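Side-chain contacts in ebony (PDB 6DYM), which probably forms the amide bond between beta-alanine and biogenic amines, through the C-terminal condensation domain of an insect nonribosomal peptide synthetase: residues Q15-I20 with D46-I51; A138-M143 with Q169-V174; I159-T164 with Y175-L180. All blocks are in the same frame, centred on the assembly; numbering follows the deposited sequence. Where two conformers were deposited one is given.

Interactions 2 and 3 adjoin, their centres about 11 Å apart, and their segments alternate along the chain. Two polar bonds probably join them: His141 ND1 lies 2.7 Å from Tyr175 OH, and Gln169 NE2 lies 2.8 Å from Asn163 O, while Ala172 packs on Asn163. Strand 158-163 comes directly before helix 166-174, and that helix runs out into 175-180, so the helix that bears one side of interaction 2 connects the two segments of interaction 3. Interaction 1 forms earlier in the chain, on helices 14-25 and 41-58, with its centre about 23 Å from that of interaction 2 and about 24 Å from that of interaction 3. A bound calcium ion lies about 9 Å from the His141 side chain.

Interaction 1. Residues Q15-I20 with D46-I51; sequences QEVIDI and DILNDI
The amide oxygen of Asn49 meets two groups of different kinds: Arg14 NH1, just before segment 15-20, is hydrogen-bonded to it, and the end of Ile18 rests against it, with CD1 3.3 Å from OD1. The two side chains cross at about a right angle, and Ile18 CD1 sits closest to the oxygen, with the Asn49 CG and ND2 atoms both 3.8 Å away. Tying OD1 to Arg14 probably fixes the rotation of the amide, with Asn49 partly exposed beside an otherwise apolar contact. Deeper in, Ile18 and Leu48 slide past one another in opposite directions, with Ile18 CG1 4.1 Å from Leu48 CD1. Ile18 can present both CG1 and CD1 because CG1 stands anti to the carbonyl carbon (chi1 -80°) and the chain beyond it is extended. Val17 adds a looser touch through CG1, 4.4 Å from Leu48 CD1. On the exposed flank of the first helix, Gln15 NE2 donates to Asp19 OD1 at 2.9 Å, one turn on, approaching from above the carboxylate plane. The helix axes come within 10.4 Å at an angle of 149°, a roughly antiparallel pair. Both helices pack onto strand 71-80, Val17 touching Thr75 and Leu48 touching Leu77, while Trp52 also meets Val17 and Ile47 continues the core toward helix 93-111.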
loop_
_atom_site.group_PDB
_atom_site.type_symbol
_atom_site.label_atom_id
_atom_site.label_comp_id
_atom_site.label_asym_id
_atom_site.label_seq_id
_atom_site.Cartn_x
_atom_site.Cartn_y
_atom_site.Cartn_z
ATOM N N GLN A 15 12.599 -2.586 -12.014
ATOM C CA GLN A 15 12.853 -1.164 -12.221
ATOM C C GLN A 15 11.571 -0.413 -12.554
ATOM O O GLN A 15 11.366 0.712 -12.084
ATOM C CB GLN A 15 13.891 -0.955 -13.320
ATOM C CG GLN A 15 14.423 0.465 -13.360
ATOM C CD GLN A 15 15.038 0.882 -12.036
ATOM O OE1 GLN A 15 15.881 0.176 -11.484
ATOM N NE2 GLN A 15 14.609 2.026 -11.514
ATOM N N GLU A 16 10.700 -1.015 -13.366
ATOM C CA GLU A 16 9.427 -0.378 -13.677
ATOM C C GLU A 16 8.583 -0.205 -12.419
ATOM O O GLU A 16 7.974 0.851 -12.213
ATOM C CB GLU A 16 8.678 -1.193 -14.736
ATOM C CG GLU A 16 9.329 -1.157 -16.116
ATOM C CD GLU A 16 8.880 -2.297 -17.018
ATOM O OE1 GLU A 16 9.416 -3.420 -16.881
ATOM O OE2 GLU A 16 7.996 -2.068 -17.870
ATOM N N VAL A 17 8.556 -1.221 -11.553
ATOM C CA VAL A 17 7.795 -1.123 -10.311
ATOM C C VAL A 17 8.412 -0.082 -9.383
ATOM O O VAL A 17 7.700 0.705 -8.749
ATOM C CB VAL A 17 7.700 -2.505 -9.637
ATOM C CG1 VAL A 17 7.322 -2.370 -8.161
ATOM C CG2 VAL A 17 6.707 -3.384 -10.375
ATOM N N ILE A 18 9.743 -0.053 -9.296
ATOM C CA ILE A 18 10.411 0.929 -8.445
ATOM C C ILE A 18 10.086 2.341 -8.914
ATOM O O ILE A 18 9.757 3.223 -8.111
ATOM C CB ILE A 18 11.929 0.676 -8.424
ATOM C CG1 ILE A 18 12.264 -0.452 -7.449
ATOM C CG2 ILE A 18 12.680 1.952 -8.055
ATOM C CD1 ILE A 18 13.695 -0.954 -7.564
ATOM N N ASP A 19 10.167 2.571 -10.227
ATOM C CA ASP A 19 9.853 3.887 -10.773
ATOM C C ASP A 19 8.440 4.321 -10.407
ATOM O O ASP A 19 8.218 5.477 -10.029
ATOM C CB ASP A 19 10.030 3.877 -12.292
ATOM C CG ASP A 19 11.472 3.669 -12.707
ATOM O OD1 ASP A 19 12.366 3.908 -11.865
ATOM O OD2 ASP A 19 11.711 3.265 -13.868
ATOM N N ILE A 20 7.472 3.410 -10.513
ATOM C CA ILE A 20 6.092 3.764 -10.194
ATOM C C ILE A 20 5.947 4.087 -8.712
ATOM O O ILE A 20 5.317 5.083 -8.341
ATOM C CB ILE A 20 5.135 2.641 -10.635
ATOM C CG1 ILE A 20 4.953 2.680 -12.152
ATOM C CG2 ILE A 20 3.779 2.771 -9.931
ATOM C CD1 ILE A 20 3.914 1.723 -12.670
ATOM N N ASP A 46 15.268 1.220 -1.789
ATOM C CA ASP A 46 16.047 0.298 -0.969
ATOM C C ASP A 46 15.155 -0.767 -0.345
ATOM O O ASP A 46 15.517 -1.950 -0.312
ATOM C CB ASP A 46 16.803 1.060 0.123
ATOM C CG ASP A 46 18.022 1.802 -0.409
ATOM O OD1 ASP A 46 18.307 1.712 -1.624
ATOM O OD2 ASP A 46 18.692 2.490 0.390
ATOM N N ILE A 47 13.985 -0.364 0.158
ATOM C CA ILE A 47 13.054 -1.324 0.749
ATOM C C ILE A 47 12.565 -2.307 -0.309
ATOM O O ILE A 47 12.518 -3.523 -0.080
ATOM C CB ILE A 47 11.879 -0.588 1.421
ATOM C CG1 ILE A 47 12.332 0.076 2.726
ATOM C CG2 ILE A 47 10.726 -1.543 1.681
ATOM C CD1 ILE A 47 11.428 1.210 3.186
ATOM N N LEU A 48 12.201 -1.794 -1.488
ATOM C CA LEU A 48 11.672 -2.659 -2.538
ATOM C C LEU A 48 12.728 -3.634 -3.043
ATOM O O LEU A 48 12.431 -4.811 -3.282
ATOM C CB LEU A 48 11.133 -1.813 -3.690
ATOM C CG LEU A 48 9.709 -1.287 -3.502
ATOM C CD1 LEU A 48 9.275 -0.447 -4.695
ATOM C CD2 LEU A 48 8.739 -2.436 -3.262
ATOM N N ASN A 49 13.964 -3.163 -3.224
ATOM C CA ASN A 49 15.033 -4.058 -3.656
ATOM C C ASN A 49 15.292 -5.143 -2.618
ATOM O O ASN A 49 15.576 -6.295 -2.968
ATOM C CB ASN A 49 16.306 -3.259 -3.933
ATOM C CG ASN A 49 16.260 -2.528 -5.267
ATOM O OD1 ASN A 49 15.810 -3.075 -6.275
ATOM N ND2 ASN A 49 16.737 -1.289 -5.278
ATOM N N ASP A 50 15.175 -4.800 -1.333
ATOM C CA ASP A 50 15.421 -5.777 -0.278
ATOM C C ASP A 50 14.383 -6.894 -0.275
ATOM O O ASP A 50 14.697 -8.024 0.115
ATOM C CB ASP A 50 15.446 -5.084 1.083
ATOM C CG ASP A 50 16.807 -4.508 1.416
ATOM O OD1 ASP A 50 17.736 -4.672 0.596
ATOM O OD2 ASP A 50 16.945 -3.894 2.497
ATOM N N ILE A 51 13.150 -6.606 -0.691
ATOM C CA ILE A 51 12.069 -7.586 -0.647
ATOM C C ILE A 51 11.718 -8.135 -2.017
ATOM O O ILE A 51 10.817 -8.980 -2.117
ATOM C CB ILE A 51 10.810 -6.999 0.024
ATOM C CG1 ILE A 51 10.211 -5.886 -0.842
ATOM C CG2 ILE A 51 11.138 -6.474 1.402
ATOM C CD1 ILE A 51 8.837 -5.414 -0.384
#

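Interaction 2. Residues A138-M143 with Q169-V174; sequences ACMHFM and QQLADV
Leu171 reaches across from helix 166-174 and divides its two methyls between Met140 and His141 of helix 133-153. The buried part is on the Met140 side, where CD1 of Leu171 sits 3.8 Å from CB of Met140, close to that residue's backbone. In one of the two deposited conformers the bent methionine chain also brings its CE to 4.0 Å from Leu171 CD1, a touch that is less certain. Met140 is buried and backs onto Thr127 of strand 119-127. The His141 side is about as close, with Leu171 CD2 3.9 Å from His141 CE1, but here both residues remain partly exposed to solvent. Leu171 CD2 lies over one face of the imidazole, 4.3 Å from the centroid of the His141 ring and 26° off its normal, a CH-pi contact. His141 leaves its backbone with CG anti to the carbonyl carbon (chi1 -84°), which brings one face of the ring under Leu171 CD2, and a hydrogen bond between ND1 and Tyr175 probably restrains its tilt. An alanine in place of Leu171 would remove both methyls and is likely to open a gap beside Met140 CB and leave the imidazole face without its CH-pi partner. The two helices follow the fourth and fifth strands of the sheet, as in the GNAT acyltransferase fold, whose relatives bind the pantetheine arm of acyl-CoA between those strands.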
loop_
_atom_site.group_PDB
_atom_site.type_symbol
_atom_site.label_atom_id
_atom_site.label_comp_id
_atom_site.label_asym_id
_atom_site.label_seq_id
_atom_site.Cartn_x
_atom_site.Cartn_y
_atom_site.Cartn_z
ATOM N N ALA A 138 -9.349 5.325 -13.347
ATOM C CA ALA A 138 -9.616 4.045 -13.998
ATOM C C ALA A 138 -8.656 2.966 -13.510
ATOM O O ALA A 138 -9.072 1.837 -13.223
ATOM C CB ALA A 138 -9.527 4.194 -15.518
ATOM N N CYS A 139 -7.365 3.293 -13.408
ATOM C CA CYS A 139 -6.392 2.300 -12.964
ATOM C C CYS A 139 -6.649 1.885 -11.517
ATOM O O CYS A 139 -6.579 0.696 -11.187
ATOM C CB CYS A 139 -4.972 2.843 -13.138
ATOM S SG CYS A 139 -3.666 1.595 -12.972
ATOM N N MET A 140 -6.979 2.845 -10.647
ATOM C CA MET A 140 -7.267 2.510 -9.254
ATOM C C MET A 140 -8.469 1.580 -9.147
ATOM O O MET A 140 -8.427 0.580 -8.419
ATOM C CB MET A 140 -7.499 3.786 -8.442
ATOM C CG MET A 140 -6.246 4.627 -8.234
ATOM S SD MET A 140 -4.969 3.762 -7.292
ATOM C CE MET A 140 -5.544 4.045 -5.618
ATOM N N HIS A 141 -9.556 1.897 -9.863
ATOM C CA HIS A 141 -10.717 1.007 -9.878
ATOM C C HIS A 141 -10.326 -0.386 -10.363
ATOM O O HIS A 141 -10.784 -1.398 -9.819
ATOM C CB HIS A 141 -11.826 1.583 -10.770
ATOM C CG HIS A 141 -12.704 2.598 -10.090
ATOM N ND1 HIS A 141 -13.566 2.275 -9.065
ATOM C CD2 HIS A 141 -12.863 3.926 -10.308
ATOM C CE1 HIS A 141 -14.207 3.361 -8.669
ATOM N NE2 HIS A 141 -13.797 4.378 -9.407
ATOM N N PHE A 142 -9.467 -0.454 -11.382
ATOM C CA PHE A 142 -9.070 -1.740 -11.948
ATOM C C PHE A 142 -8.249 -2.552 -10.953
ATOM O O PHE A 142 -8.484 -3.751 -10.768
ATOM C CB PHE A 142 -8.285 -1.506 -13.241
ATOM C CG PHE A 142 -7.918 -2.764 -13.975
ATOM C CD1 PHE A 142 -8.818 -3.368 -14.840
ATOM C CD2 PHE A 142 -6.664 -3.332 -13.819
ATOM C CE1 PHE A 142 -8.476 -4.525 -15.524
ATOM C CE2 PHE A 142 -6.315 -4.488 -14.500
ATOM C CZ PHE A 142 -7.220 -5.085 -15.353
ATOM N N MET A 143 -7.269 -1.920 -10.308
ATOM C CA MET A 143 -6.456 -2.637 -9.329
ATOM C C MET A 143 -7.281 -3.041 -8.114
ATOM O O MET A 143 -7.079 -4.120 -7.549
ATOM C CB MET A 143 -5.281 -1.777 -8.887
ATOM C CG MET A 143 -4.356 -1.391 -10.011
ATOM S SD MET A 143 -2.798 -0.790 -9.375
ATOM C CE MET A 143 -3.208 0.896 -8.959
ATOM N N GLN A 169 -8.762 6.286 0.892
ATOM C CA GLN A 169 -9.755 6.076 1.943
ATOM C C GLN A 169 -11.169 6.070 1.378
ATOM O O GLN A 169 -11.986 5.219 1.745
ATOM C CB GLN A 169 -9.619 7.155 3.018
ATOM C CG GLN A 169 -8.313 7.065 3.810
ATOM C CD GLN A 169 -8.017 8.323 4.599
ATOM O OE1 GLN A 169 -8.734 9.321 4.485
ATOM N NE2 GLN A 169 -6.940 8.295 5.387
ATOM N N GLN A 170 -11.477 7.013 0.486
ATOM C CA GLN A 170 -12.822 7.087 -0.074
ATOM C C GLN A 170 -13.091 5.922 -1.019
ATOM O O GLN A 170 -14.199 5.370 -1.036
ATOM C CB GLN A 170 -13.006 8.422 -0.790
ATOM C CG GLN A 170 -14.394 8.633 -1.391
ATOM C CD GLN A 170 -14.671 10.096 -1.682
ATOM O OE1 GLN A 170 -13.743 10.890 -1.832
ATOM N NE2 GLN A 170 -15.949 10.461 -1.754
ATOM N N LEU A 171 -12.098 5.538 -1.820
ATOM C CA LEU A 171 -12.260 4.362 -2.672
ATOM C C LEU A 171 -12.577 3.124 -1.844
ATOM O O LEU A 171 -13.465 2.341 -2.199
ATOM C CB LEU A 171 -10.998 4.138 -3.500
ATOM C CG LEU A 171 -10.845 5.024 -4.735
ATOM C CD1 LEU A 171 -9.469 4.835 -5.349
ATOM C CD2 LEU A 171 -11.944 4.727 -5.751
ATOM N N ALA A 172 -11.859 2.929 -0.735
ATOM C CA ALA A 172 -12.134 1.788 0.132
ATOM C C ALA A 172 -13.560 1.826 0.661
ATOM O O ALA A 172 -14.226 0.787 0.749
ATOM C CB ALA A 172 -11.134 1.760 1.287
ATOM N N ASP A 173 -14.050 3.013 1.023
ATOM C CA ASP A 173 -15.422 3.130 1.508
ATOM C C ASP A 173 -16.433 2.704 0.448
ATOM O O ASP A 173 -17.354 1.933 0.739
ATOM C CB ASP A 173 -15.700 4.562 1.957
ATOM C CG ASP A 173 -14.738 5.032 3.036
ATOM O OD1 ASP A 173 -14.445 4.244 3.964
ATOM O OD2 ASP A 173 -14.269 6.191 2.954
ATOM N N VAL A 174 -16.284 3.190 -0.789
ATOM C CA VAL A 174 -17.290 2.859 -1.799
ATOM C C VAL A 174 -17.150 1.422 -2.287
ATOM O O VAL A 174 -18.089 0.888 -2.894
ATOM C CB VAL A 174 -17.263 3.854 -2.976
ATOM C CG1 VAL A 174 -17.531 5.260 -2.471
ATOM C CG2 VAL A 174 -15.947 3.798 -3.741
#

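Interaction 3. Residues I159-T164 with Y175-L180; sequences IFTTNT and YHYKTL
Tyr177 points its phenol at Ile159, and the closest approach is made by the CG2 branch, 3.3 Å from the hydroxyl OH of Tyr177. This methyl arrives at the ring edge, in the ring plane, and also lies 3.9 Å from Tyr177 CE2. With CG2 anti to the backbone N and CG1 beside it, Ile159 turns both branches to the hydroxyl, CD1 coming to 3.8 Å from Tyr177 OH. Thr161, two residues along the strand, adds only a distant touch through its CG2, 4.5 Å from Tyr177 CE2. Next outward, the buried hydroxyl of Tyr177 is satisfied by a hydrogen bond to Glu144 of helix 133-153, so a polar group is held in place among apolar neighbours. The same helix covers Ile159 through Val147, Leu148 and Ala151. Thr161 OG1 is bonded to the backbone oxygen of Ser122, which probably helps to fix the rotation that places its methyl, and the backbones of Ile159 and Thr161 pair with Lys211 and His209. Tyr177 itself is placed by the end of helix 166-174. A Schellman motif closes that helix, with Tyr177 N bonded to Ala172 O, and His176 takes a positive phi of 67° to turn the chain. From there the chain enters strand 178-184, with strand 205-212 lying between it and strand 158-163. Strand, helix and strand together form a beta-alpha-beta crossover that skips one strand, the topology of the C-terminal half of the GNAT fold.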
loop_
_atom_site.group_PDB
_atom_site.type_symbol
_atom_site.label_atom_id
_atom_site.label_comp_id
_atom_site.label_asym_id
_atom_site.label_seq_id
_atom_site.Cartn_x
_atom_site.Cartn_y
_atom_site.Cartn_z
ATOM N N ILE A 159 -9.286 -8.838 2.762
ATOM C CA ILE A 159 -8.243 -7.896 2.374
ATOM C C ILE A 159 -8.105 -6.837 3.460
ATOM O O ILE A 159 -9.103 -6.282 3.935
ATOM C CB ILE A 159 -8.556 -7.250 1.010
ATOM C CG1 ILE A 159 -8.635 -8.326 -0.076
ATOM C CG2 ILE A 159 -7.510 -6.206 0.662
ATOM C CD1 ILE A 159 -9.191 -7.833 -1.375
ATOM N N PHE A 160 -6.860 -6.528 3.815
ATOM C CA PHE A 160 -6.517 -5.697 4.962
ATOM C C PHE A 160 -5.549 -4.615 4.504
ATOM O O PHE A 160 -4.555 -4.922 3.839
ATOM C CB PHE A 160 -5.887 -6.582 6.042
ATOM C CG PHE A 160 -5.616 -5.899 7.345
ATOM C CD1 PHE A 160 -6.640 -5.322 8.072
ATOM C CD2 PHE A 160 -4.331 -5.891 7.877
ATOM C CE1 PHE A 160 -6.383 -4.719 9.296
ATOM C CE2 PHE A 160 -4.069 -5.291 9.094
ATOM C CZ PHE A 160 -5.100 -4.702 9.804
ATOM N N THR A 161 -5.836 -3.358 4.842
ATOM C CA THR A 161 -4.954 -2.269 4.434
ATOM C C THR A 161 -5.208 -1.039 5.298
ATOM O O THR A 161 -6.306 -0.857 5.836
ATOM C CB THR A 161 -5.139 -1.926 2.945
ATOM O OG1 THR A 161 -4.234 -0.880 2.571
ATOM C CG2 THR A 161 -6.570 -1.484 2.656
ATOM N N THR A 162 -4.171 -0.208 5.447
ATOM C CA THR A 162 -4.305 1.113 6.060
ATOM C C THR A 162 -4.216 2.163 4.961
ATOM O O THR A 162 -3.209 2.239 4.252
ATOM C CB THR A 162 -3.229 1.373 7.115
ATOM O OG1 THR A 162 -3.273 0.350 8.109
ATOM C CG2 THR A 162 -3.463 2.718 7.796
ATOM N N ASN A 163 -5.260 2.967 4.827
ATOM C CA ASN A 163 -5.320 3.978 3.784
ATOM C C ASN A 163 -5.017 5.338 4.392
ATOM O O ASN A 163 -5.672 5.761 5.352
ATOM C CB ASN A 163 -6.678 3.948 3.093
ATOM C CG ASN A 163 -6.830 2.725 2.223
ATOM O OD1 ASN A 163 -5.984 2.455 1.373
ATOM N ND2 ASN A 163 -7.884 1.958 2.450
ATOM N N THR A 164 -4.014 6.012 3.832
ATOM C CA THR A 164 -3.485 7.239 4.401
ATOM C C THR A 164 -3.698 8.451 3.511
ATOM O O THR A 164 -3.234 9.542 3.858
ATOM C CB THR A 164 -1.989 7.079 4.693
ATOM O OG1 THR A 164 -1.317 6.704 3.486
ATOM C CG2 THR A 164 -1.762 6.002 5.756
ATOM N N TYR A 175 -16.019 0.769 -2.025
ATOM C CA TYR A 175 -15.876 -0.656 -2.284
ATOM C C TYR A 175 -16.303 -1.498 -1.088
ATOM O O TYR A 175 -16.036 -2.705 -1.066
ATOM C CB TYR A 175 -14.434 -0.984 -2.685
ATOM C CG TYR A 175 -14.189 -0.807 -4.166
ATOM C CD1 TYR A 175 -14.433 -1.844 -5.062
ATOM C CD2 TYR A 175 -13.759 0.411 -4.676
ATOM C CE1 TYR A 175 -14.222 -1.681 -6.420
ATOM C CE2 TYR A 175 -13.549 0.585 -6.034
ATOM C CZ TYR A 175 -13.783 -0.463 -6.902
ATOM O OH TYR A 175 -13.579 -0.291 -8.257
ATOM N N HIS A 176 -16.951 -0.876 -0.098
ATOM C CA HIS A 176 -17.550 -1.553 1.055
ATOM C C HIS A 176 -16.511 -2.194 1.974
ATOM O O HIS A 176 -16.769 -3.235 2.588
ATOM C CB HIS A 176 -18.589 -2.583 0.607
ATOM C CG HIS A 176 -19.617 -2.010 -0.312
ATOM N ND1 HIS A 176 -19.726 -2.383 -1.635
ATOM C CD2 HIS A 176 -20.552 -1.054 -0.112
ATOM C CE1 HIS A 176 -20.703 -1.698 -2.203
ATOM N NE2 HIS A 176 -21.218 -0.881 -1.302
ATOM N N TYR A 177 -15.340 -1.583 2.089
ATOM C CA TYR A 177 -14.421 -1.961 3.153
ATOM C C TYR A 177 -14.976 -1.497 4.490
ATOM O O TYR A 177 -15.535 -0.400 4.602
ATOM C CB TYR A 177 -13.047 -1.341 2.927
ATOM C CG TYR A 177 -12.178 -2.090 1.952
ATOM C CD1 TYR A 177 -12.389 -1.991 0.578
ATOM C CD2 TYR A 177 -11.139 -2.893 2.399
ATOM C CE1 TYR A 177 -11.584 -2.675 -0.323
ATOM C CE2 TYR A 177 -10.327 -3.585 1.506
ATOM C CZ TYR A 177 -10.557 -3.473 0.151
ATOM O OH TYR A 177 -9.755 -4.154 -0.736
ATOM N N LYS A 178 -14.827 -2.339 5.505
ATOM C CA LYS A 178 -15.214 -1.972 6.858
ATOM C C LYS A 178 -14.107 -1.144 7.502
ATOM O O LYS A 178 -12.924 -1.484 7.397
ATOM C CB LYS A 178 -15.499 -3.231 7.679
ATOM C CG LYS A 178 -16.405 -3.014 8.871
ATOM C CD LYS A 178 -16.137 -4.049 9.950
ATOM C CE LYS A 178 -17.423 -4.483 10.639
ATOM N NZ LYS A 178 -18.178 -5.485 9.831
ATOM N N THR A 179 -14.488 -0.050 8.157
ATOM C CA THR A 179 -13.533 0.770 8.892
ATOM C C THR A 179 -13.315 0.165 10.276
ATOM O O THR A 179 -14.265 0.042 11.055
ATOM C CB THR A 179 -14.042 2.204 9.022
ATOM O OG1 THR A 179 -14.004 2.855 7.746
ATOM C CG2 THR A 179 -13.181 2.985 10.006
ATOM N N LEU A 180 -12.073 -0.206 10.589
ATOM C CA LEU A 180 -11.757 -0.758 11.900
ATOM C C LEU A 180 -11.027 0.217 12.811
ATOM O O LEU A 180 -10.988 -0.006 14.027
ATOM C CB LEU A 180 -10.915 -2.033 11.755
ATOM C CG LEU A 180 -11.673 -3.195 11.109
ATOM C CD1 LEU A 180 -10.847 -4.469 11.131
ATOM C CD2 LEU A 180 -13.009 -3.402 11.801
#